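Local coordinates for aeromonas extracellular serine protease (Aeromonas sobria, PDB 3WQB), which cleaves peptide bonds after paired basic residues, one of them lysine, as a calcium-binding, secreted, furin-like serine protease and probable virulence factor, at residues A[303-308]-A[330-335]; A[44-49]-A[292-297]; A[83-88]-A[297-302]. The protein carries 1 engineered substitution. All coordinates share one frame; numbering follows the deposited sequence.

Contact 1 (A[303-308]-A[330-335]); sequences MGYNRT and GVMNGT. With CA (calcium ion), chain E.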
loop_
_atom_site.group_PDB
_atom_site.type_symbol
_atom_site.label_atom_id
_atom_site.label_comp_id
_atom_site.label_asym_id
_atom_site.label_seq_id
_atom_site.Cartn_x
_atom_site.Cartn_y
_atom_site.Cartn_z
ATOM N N MET A 303 14.558 -14.416 -19.832
ATOM C CA MET A 303 14.302 -13.706 -18.577
ATOM C C MET A 303 12.945 -13.027 -18.638
ATOM O O MET A 303 12.518 -12.564 -19.696
ATOM C CB MET A 303 15.370 -12.631 -18.343
ATOM C CG MET A 303 16.796 -13.168 -18.190
ATOM S SD MET A 303 17.076 -14.070 -16.652
ATOM C CE MET A 303 17.204 -12.715 -15.495
ATOM N N GLY A 304 12.294 -12.936 -17.486
ATOM C CA GLY A 304 11.105 -12.106 -17.349
ATOM C C GLY A 304 9.802 -12.866 -17.425
ATOM O O GLY A 304 9.776 -14.104 -17.530
ATOM N N TYR A 305 8.700 -12.119 -17.377
ATOM C CA TYR A 305 7.370 -12.717 -17.526
ATOM C C TYR A 305 7.101 -13.183 -18.964
ATOM O O TYR A 305 6.241 -14.039 -19.186
ATOM C CB TYR A 305 6.275 -11.740 -17.099
ATOM C CG TYR A 305 6.318 -11.276 -15.663
ATOM C CD1 TYR A 305 6.762 -12.113 -14.638
ATOM C CD2 TYR A 305 5.900 -9.985 -15.327
ATOM C CE1 TYR A 305 6.782 -11.683 -13.318
ATOM C CE2 TYR A 305 5.915 -9.545 -14.007
ATOM C CZ TYR A 305 6.364 -10.391 -13.008
ATOM O OH TYR A 305 6.373 -9.949 -11.696
ATOM N N ASN A 306 7.835 -12.618 -19.919
ATOM C CA ASN A 306 7.811 -13.064 -21.301
ATOM C C ASN A 306 9.123 -13.807 -21.552
ATOM O O ASN A 306 10.169 -13.201 -21.817
ATOM C CB ASN A 306 7.620 -11.881 -22.258
ATOM C CG ASN A 306 7.572 -12.297 -23.718
ATOM O OD1 ASN A 306 7.596 -13.484 -24.047
ATOM N ND2 ASN A 306 7.479 -11.313 -24.605
ATOM N N ARG A 307 9.058 -15.127 -21.394
ATOM C CA ARG A 307 10.217 -15.985 -21.598
ATOM C C ARG A 307 9.758 -17.361 -22.041
ATOM O O ARG A 307 8.653 -17.792 -21.714
ATOM C CB ARG A 307 11.099 -16.055 -20.339
ATOM C CG ARG A 307 10.515 -16.829 -19.169
ATOM C CD ARG A 307 11.477 -16.870 -17.996
ATOM N NE ARG A 307 11.048 -17.814 -16.963
ATOM C CZ ARG A 307 10.300 -17.498 -15.908
ATOM N NH1 ARG A 307 9.888 -16.254 -15.726
ATOM N NH2 ARG A 307 9.965 -18.428 -15.023
ATOM N N THR A 308 10.637 -18.046 -22.770
ATOM C CA THR A 308 10.270 -19.275 -23.456
ATOM C C THR A 308 9.713 -20.356 -22.531
ATOM O O THR A 308 8.740 -21.025 -22.877
ATOM C CB THR A 308 11.453 -19.791 -24.308
ATOM O OG1 THR A 308 11.959 -18.716 -25.114
ATOM C CG2 THR A 308 11.019 -20.947 -25.222
ATOM N N GLY A 330 2.610 -8.703 -21.277
ATOM C CA GLY A 330 1.226 -8.228 -21.214
ATOM C C GLY A 330 0.490 -8.713 -19.982
ATOM O O GLY A 330 -0.746 -8.671 -19.928
ATOM N N VAL A 331 1.237 -9.195 -18.993
ATOM C CA VAL A 331 0.633 -9.835 -17.821
ATOM C C VAL A 331 0.875 -9.092 -16.508
ATOM O O VAL A 331 0.374 -9.507 -15.465
ATOM C CB VAL A 331 1.082 -11.308 -17.672
ATOM C CG1 VAL A 331 0.651 -12.127 -18.882
ATOM C CG2 VAL A 331 2.591 -11.397 -17.436
ATOM N N MET A 332 1.633 -7.997 -16.549
ATOM C CA MET A 332 1.832 -7.217 -15.333
ATOM C C MET A 332 0.488 -6.705 -14.830
ATOM O O MET A 332 -0.349 -6.289 -15.614
ATOM C CB MET A 332 2.813 -6.074 -15.582
ATOM C CG MET A 332 3.113 -5.213 -14.374
ATOM S SD MET A 332 3.695 -6.171 -12.966
ATOM C CE MET A 332 3.886 -4.864 -11.765
ATOM N N ASN A 333 0.279 -6.750 -13.520
ATOM C CA ASN A 333 -1.032 -6.445 -12.962
ATOM C C ASN A 333 -0.915 -6.040 -11.493
ATOM O O ASN A 333 0.165 -5.696 -11.015
ATOM C CB ASN A 333 -1.959 -7.655 -13.120
ATOM C CG ASN A 333 -1.540 -8.822 -12.255
ATOM O OD1 ASN A 333 -0.464 -8.803 -11.654
ATOM N ND2 ASN A 333 -2.392 -9.843 -12.171
ATOM N N GLY A 334 -2.037 -6.061 -10.786
ATOM C CA GLY A 334 -2.038 -5.891 -9.348
ATOM C C GLY A 334 -2.129 -4.455 -8.885
ATOM O O GLY A 334 -2.074 -3.506 -9.680
ATOM N N THR A 335 -2.281 -4.301 -7.578
ATOM C CA THR A 335 -2.081 -2.984 -7.006
ATOM C C THR A 335 -0.632 -2.548 -7.240
ATOM O O THR A 335 -0.335 -1.352 -7.192
ATOM C CB THR A 335 -2.531 -2.888 -5.538
ATOM O OG1 THR A 335 -1.888 -3.901 -4.752
ATOM C CG2 THR A 335 -4.041 -3.006 -5.435
HETATM CA CA CA E . 11.711 -11.299 -21.389
#

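Contact 2 (A[44-49]-A[292-297]); sequences DGFSAR and AMVTTD. With CA (calcium ion), chain E.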
loop_
_atom_site.group_PDB
_atom_site.type_symbol
_atom_site.label_atom_id
_atom_site.label_comp_id
_atom_site.label_asym_id
_atom_site.label_seq_id
_atom_site.Cartn_x
_atom_site.Cartn_y
_atom_site.Cartn_z
ATOM N N ASP A 44 -7.821 -5.155 -26.420
ATOM C CA ASP A 44 -7.655 -6.333 -25.582
ATOM C C ASP A 44 -6.325 -6.437 -24.828
ATOM O O ASP A 44 -6.179 -7.312 -23.976
ATOM C CB ASP A 44 -7.982 -7.631 -26.355
ATOM C CG ASP A 44 -7.062 -7.880 -27.554
ATOM O OD1 ASP A 44 -5.963 -7.285 -27.626
ATOM O OD2 ASP A 44 -7.460 -8.703 -28.419
ATOM N N GLY A 45 -5.372 -5.544 -25.106
ATOM C CA GLY A 45 -4.036 -5.668 -24.494
ATOM C C GLY A 45 -3.366 -7.017 -24.750
ATOM O O GLY A 45 -2.550 -7.480 -23.942
ATOM N N PHE A 46 -3.713 -7.634 -25.888
ATOM C CA PHE A 46 -3.239 -8.971 -26.298
ATOM C C PHE A 46 -3.870 -10.133 -25.525
ATOM O O PHE A 46 -3.487 -11.295 -25.700
ATOM C CB PHE A 46 -1.709 -9.076 -26.319
ATOM C CG PHE A 46 -1.034 -8.023 -27.155
ATOM C CD1 PHE A 46 -1.103 -8.063 -28.550
ATOM C CD2 PHE A 46 -0.305 -6.999 -26.548
ATOM C CE1 PHE A 46 -0.457 -7.101 -29.321
ATOM C CE2 PHE A 46 0.345 -6.026 -27.314
ATOM C CZ PHE A 46 0.267 -6.077 -28.711
ATOM N N SER A 47 -4.851 -9.818 -24.683
ATOM C CA SER A 47 -5.648 -10.830 -24.005
ATOM C C SER A 47 -6.829 -11.225 -24.887
ATOM O O SER A 47 -6.994 -10.696 -25.989
ATOM C CB SER A 47 -6.142 -10.307 -22.653
ATOM O OG SER A 47 -7.325 -9.541 -22.795
ATOM N N ALA A 48 -7.663 -12.131 -24.383
ATOM C CA ALA A 48 -8.768 -12.679 -25.172
ATOM C C ALA A 48 -9.882 -11.672 -25.470
ATOM O O ALA A 48 -10.605 -11.825 -26.453
ATOM C CB ALA A 48 -9.331 -13.924 -24.511
ATOM N N ARG A 49 -10.028 -10.640 -24.636
ATOM C CA ARG A 49 -11.064 -9.631 -24.887
ATOM C C ARG A 49 -10.683 -8.260 -24.354
ATOM O O ARG A 49 -9.822 -8.143 -23.485
ATOM C CB ARG A 49 -12.431 -10.062 -24.324
ATOM C CG ARG A 49 -12.589 -9.914 -22.811
ATOM C CD ARG A 49 -14.067 -9.824 -22.438
ATOM N NE ARG A 49 -14.280 -9.788 -20.989
ATOM C CZ ARG A 49 -14.270 -8.681 -20.244
ATOM N NH1 ARG A 49 -14.055 -7.492 -20.792
ATOM N NH2 ARG A 49 -14.469 -8.763 -18.938
ATOM N N ALA A 292 -4.457 -6.938 -19.011
ATOM C CA ALA A 292 -3.566 -6.476 -17.950
ATOM C C ALA A 292 -2.653 -5.378 -18.515
ATOM O O ALA A 292 -3.027 -4.720 -19.493
ATOM C CB ALA A 292 -2.788 -7.635 -17.325
ATOM N N MET A 293 -1.472 -5.184 -17.932
ATOM C CA MET A 293 -0.647 -4.018 -18.248
ATOM C C MET A 293 0.495 -4.402 -19.185
ATOM O O MET A 293 1.423 -5.124 -18.792
ATOM C CB MET A 293 -0.085 -3.398 -16.966
ATOM C CG MET A 293 -1.108 -3.134 -15.861
ATOM S SD MET A 293 -2.284 -1.804 -16.196
ATOM C CE MET A 293 -1.242 -0.404 -15.842
ATOM N N VAL A 294 0.427 -3.909 -20.418
ATOM C CA VAL A 294 1.523 -4.087 -21.367
ATOM C C VAL A 294 2.660 -3.143 -20.991
ATOM O O VAL A 294 2.470 -1.928 -20.874
ATOM C CB VAL A 294 1.059 -3.859 -22.820
ATOM C CG1 VAL A 294 2.257 -3.858 -23.776
ATOM C CG2 VAL A 294 0.037 -4.932 -23.203
ATOM N N THR A 295 3.843 -3.711 -20.784
ATOM C CA THR A 295 4.951 -2.957 -20.218
ATOM C C THR A 295 6.300 -3.602 -20.554
ATOM O O THR A 295 6.360 -4.601 -21.275
ATOM C CB THR A 295 4.778 -2.830 -18.678
ATOM O OG1 THR A 295 5.754 -1.924 -18.151
ATOM C CG2 THR A 295 4.888 -4.185 -17.984
ATOM N N THR A 296 7.369 -3.022 -20.028
ATOM C CA THR A 296 8.708 -3.542 -20.197
ATOM C C THR A 296 8.946 -4.777 -19.330
ATOM O O THR A 296 8.683 -4.775 -18.125
ATOM C CB THR A 296 9.744 -2.468 -19.841
ATOM O OG1 THR A 296 9.420 -1.900 -18.566
ATOM C CG2 THR A 296 9.739 -1.346 -20.872
ATOM N N ASP A 297 9.472 -5.823 -19.958
ATOM C CA ASP A 297 9.836 -7.062 -19.290
ATOM C C ASP A 297 11.341 -7.103 -19.077
ATOM O O ASP A 297 12.067 -6.273 -19.624
ATOM C CB ASP A 297 9.426 -8.233 -20.186
ATOM C CG ASP A 297 9.400 -9.552 -19.449
ATOM O OD1 ASP A 297 8.947 -9.565 -18.283
ATOM O OD2 ASP A 297 9.838 -10.569 -20.032
HETATM CA CA CA E . 11.711 -11.299 -21.389
HETATM O O HOH W 1 -2.953 -7.721 -21.203
#

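Contact 3 (A[83-88]-A[297-302]); sequences IAHPDL and DLPGCD. With CA (calcium ion), chain E; CA (calcium ion), chain C.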
loop_
_atom_site.group_PDB
_atom_site.type_symbol
_atom_site.label_atom_id
_atom_site.label_comp_id
_atom_site.label_asym_id
_atom_site.label_seq_id
_atom_site.Cartn_x
_atom_site.Cartn_y
_atom_site.Cartn_z
ATOM N N ILE A 83 18.288 -2.053 -15.761
ATOM C CA ILE A 83 18.648 -0.689 -16.154
ATOM C C ILE A 83 19.175 -0.547 -17.582
ATOM O O ILE A 83 19.182 0.561 -18.122
ATOM C CB ILE A 83 19.631 -0.026 -15.150
ATOM C CG1 ILE A 83 20.896 -0.877 -14.962
ATOM C CG2 ILE A 83 18.924 0.271 -13.829
ATOM C CD1 ILE A 83 22.068 -0.104 -14.386
ATOM N N ALA A 84 19.603 -1.650 -18.191
ATOM C CA ALA A 84 20.053 -1.620 -19.580
ATOM C C ALA A 84 18.956 -1.958 -20.607
ATOM O O ALA A 84 19.230 -2.010 -21.807
ATOM C CB ALA A 84 21.264 -2.522 -19.767
ATOM N N HIS A 85 17.719 -2.173 -20.149
ATOM C CA HIS A 85 16.596 -2.388 -21.059
ATOM C C HIS A 85 16.552 -1.283 -22.104
ATOM O O HIS A 85 16.660 -0.103 -21.753
ATOM C CB HIS A 85 15.276 -2.374 -20.291
ATOM C CG HIS A 85 14.126 -2.946 -21.062
ATOM N ND1 HIS A 85 13.557 -2.310 -22.145
ATOM C CD2 HIS A 85 13.471 -4.121 -20.930
ATOM C CE1 HIS A 85 12.582 -3.059 -22.629
ATOM N NE2 HIS A 85 12.504 -4.159 -21.903
ATOM N N PRO A 86 16.389 -1.646 -23.388
ATOM C CA PRO A 86 16.440 -0.622 -24.436
ATOM C C PRO A 86 15.332 0.428 -24.336
ATOM O O PRO A 86 15.499 1.556 -24.830
ATOM C CB PRO A 86 16.306 -1.427 -25.741
ATOM C CG PRO A 86 15.779 -2.756 -25.344
ATOM C CD PRO A 86 16.266 -3.006 -23.944
ATOM N N ASP A 87 14.232 0.081 -23.667
ATOM C CA ASP A 87 13.120 1.015 -23.516
ATOM C C ASP A 87 13.074 1.657 -22.133
ATOM O O ASP A 87 12.091 2.312 -21.799
ATOM C CB ASP A 87 11.781 0.345 -23.873
ATOM C CG ASP A 87 10.847 1.277 -24.641
ATOM O OD1 ASP A 87 11.325 2.297 -25.203
ATOM O OD2 ASP A 87 9.630 0.986 -24.709
ATOM N N LEU A 88 14.145 1.483 -21.350
ATOM C CA LEU A 88 14.278 2.133 -20.035
ATOM C C LEU A 88 15.568 2.923 -19.845
ATOM O O LEU A 88 15.583 3.925 -19.128
ATOM C CB LEU A 88 14.159 1.119 -18.889
ATOM C CG LEU A 88 12.823 0.380 -18.773
ATOM C CD1 LEU A 88 12.929 -0.754 -17.766
ATOM C CD2 LEU A 88 11.689 1.334 -18.388
ATOM N N ASP A 297 9.472 -5.823 -19.958
ATOM C CA ASP A 297 9.836 -7.062 -19.290
ATOM C C ASP A 297 11.341 -7.103 -19.077
ATOM O O ASP A 297 12.067 -6.273 -19.624
ATOM C CB ASP A 297 9.426 -8.233 -20.186
ATOM C CG ASP A 297 9.400 -9.552 -19.449
ATOM O OD1 ASP A 297 8.947 -9.565 -18.283
ATOM O OD2 ASP A 297 9.838 -10.569 -20.032
ATOM N N LEU A 298 11.819 -8.062 -18.285
ATOM C CA LEU A 298 13.247 -8.359 -18.320
ATOM C C LEU A 298 13.641 -8.697 -19.760
ATOM O O LEU A 298 12.924 -9.440 -20.434
ATOM C CB LEU A 298 13.607 -9.514 -17.395
ATOM C CG LEU A 298 13.306 -9.333 -15.909
ATOM C CD1 LEU A 298 13.806 -10.530 -15.115
ATOM C CD2 LEU A 298 13.924 -8.056 -15.383
ATOM N N PRO A 299 14.759 -8.128 -20.251
ATOM C CA PRO A 299 15.079 -8.329 -21.671
ATOM C C PRO A 299 15.432 -9.777 -22.024
ATOM O O PRO A 299 16.006 -10.499 -21.206
ATOM C CB PRO A 299 16.280 -7.406 -21.905
ATOM C CG PRO A 299 16.820 -7.076 -20.554
ATOM C CD PRO A 299 15.704 -7.214 -19.581
ATOM N N GLY A 300 15.070 -10.188 -23.234
ATOM C CA GLY A 300 15.424 -11.510 -23.727
ATOM C C GLY A 300 14.338 -12.533 -23.482
ATOM O O GLY A 300 13.491 -12.367 -22.602
ATOM N N CYS A 301 14.374 -13.605 -24.257
ATOM C CA CYS A 301 13.391 -14.662 -24.123
ATOM C C CYS A 301 13.811 -15.691 -23.065
ATOM O O CYS A 301 13.138 -16.689 -22.870
ATOM C CB CYS A 301 13.081 -15.296 -25.484
ATOM S SG CYS A 301 12.398 -14.131 -26.719
ATOM N N ASP A 302 14.904 -15.407 -22.361
ATOM C CA ASP A 302 15.349 -16.243 -21.244
ATOM C C ASP A 302 15.080 -15.640 -19.864
ATOM O O ASP A 302 15.359 -16.276 -18.847
ATOM C CB ASP A 302 16.842 -16.550 -21.375
ATOM C CG ASP A 302 17.696 -15.293 -21.441
ATOM O OD1 ASP A 302 17.178 -14.205 -21.796
ATOM O OD2 ASP A 302 18.906 -15.397 -21.148
HETATM CA CA CA E . 11.711 -11.299 -21.389
HETATM CA CA CA C . 9.216 3.005 -26.155
#

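Contact 1 (A[303-308]-A[330-335])
The ring of Tyr305 meets the sulfur of Met332 at its edge, with SD 4.2 Å from CE2, while CG2 of Val331 comes in obliquely at the root of the ring, 3.7 Å from Tyr305 CB. The touch joins a calcium-binding loop of the subtilase domain to the short, weakly bonded strand 331-332, which leads by Asn333 and Gly334, the N-cap, to helix 335-352 and its engineered Ala336, at a predicted charge-relay position. Tyr305 CB points toward 330-335, and with CG anti to the carbonyl carbon (chi1 -61°) the ring is set between Met332 and helix 115-124, where it touches His115, the predicted charge-relay histidine, and Ser118. A large flat residue can span these elements, and the flexible thioether fits beside its rim. The loop backbone turns round the calcium ion, bound by Met303 O at 2.3 Å and Asn306 O at 2.5 Å. Gly304, directly after Met303, has no side chain, and one there would crowd the metal. Arg307, salt-bridged to Asp309 and Asp112, donates from NH1 to Gly304 O at 2.8 Å, the nitrogen standing above the carbonyl plane.

Contact 2 (A[44-49]-A[292-297])
Gly45 O receives a hydrogen bond at 2.8 Å from a water and is capped on its other approach by Val294, whose CG2 is 3.7 Å from Gly45 O. The water in turn accepts from Ala292 N, also at 2.8 Å, bridging two backbones that make no direct hydrogen bond to each other. The same methyl of Val294 does a second job: it meets the Phe46 ring at the edge, near the ring plane, at 3.9 Å from CD2, and the two side chains run at about a right angle. Valine suits the place: it is compact, apolar and beta-branched, as strand residues often are, and its CG2 fills the corner between the Gly45 carbonyl and the Phe46 ring. With CG1 anti to the backbone N (chi1 172°), CG2 is the branch turned to the 44-47 turn.

Residues 44-47 form a type I' beta turn whose central positions, Gly45 and Phe46, both have positive phi. That is easy for glycine but costly for phenylalanine, and several bonds hold the turn. Asp44 O accepts from both Ser47 N, at 2.9 Å, and Ser47 OG, at 2.8 Å, the hydroxyl arriving in the carbonyl plane on a lone pair. Asp44 OD1 takes the N-H of Phe46 to make an Asx turn, met from above the carboxylate plane, and OD2 forms a salt bridge with Arg315.

The turn lies over the Val294 end of strand 293-296, which pairs antiparallel with 328-329, while Met293 points away from it to pack on helices 115-124 and 335-352.

Contact 3 (A[83-88]-A[297-302])
His85 and Pro299 bring the two backbones nearest, their CA atoms 6.2 Å apart, and neither segment is regular helix or strand. The first is pulled into a tight turn by Leu88 N donating to His85 O at 3.0 Å, with Pro86 and its restricted phi just inside. The second is a loop bent around a calcium ion. Gly300, at phi 94° and psi 159°, adopts angles at which any side chain would jam against the preceding carbonyl.

With CG anti to the backbone N (chi1 -164°), the His85 ring is carried to Asp297 and Pro299. Its CD2 lies 4.0 Å from CD of Pro299, which offers a compact apolar contact and is approached obliquely. The carbonyl of Asp297 sits near the ring edge, but so close in the model that its detail is doubtful, and NE2 makes no hydrogen bond with it. What fixes the imidazole is polar pairing at its two nitrogens. ND1 accepts from Asp87 N at 2.9 Å, nearly in the ring plane, and NE2 is paired with Asp327. Histidine suits this position because it can receive from its own turn and still reach a second partner.

Each segment also supplies metal ligands. Asp87 grips one calcium ion with both carboxylate oxygens, OD1 at 2.4 Å and OD2 at 2.5 Å. The other ion is held by Asp297 OD2 at 2.4 Å, with the carbonyls of Leu298 and Gly300 and further ones from Met303, Asn306 and Cys326, while Asp297 OD1 accepts from Tyr305 N. Cys301 fastens the loop to Cys326 by a disulfide.

A His-Pro-Asp-Leu turn whose aspartate chelates calcium, as here, recurs in subtilisins. With Asn29 and the 126-132 loop, Asp87 completes a calcium site resembling their strong site.

In the fold
From the N terminus the chain passes through 44-49 and 83-88 before strand 293-296 and the loop that follows it. Contacts 2 and 3 therefore cross: each joins an early loop to this later region, over 242 and 208 intervening residues, and they share Asp297. Contact 1 comes after both in series, closing the short stretch of 21 residues between 303-308 and 330-335. All three touch one calcium ion within the subtilisin-like domain. Thr296 packs on 83-88, and Met332 O accepts from Met293 N, so strand 293-296 unites the group, linking the early loop 44-49, the loop after strand 73-77, the metal loop and the approach to helix 335-352.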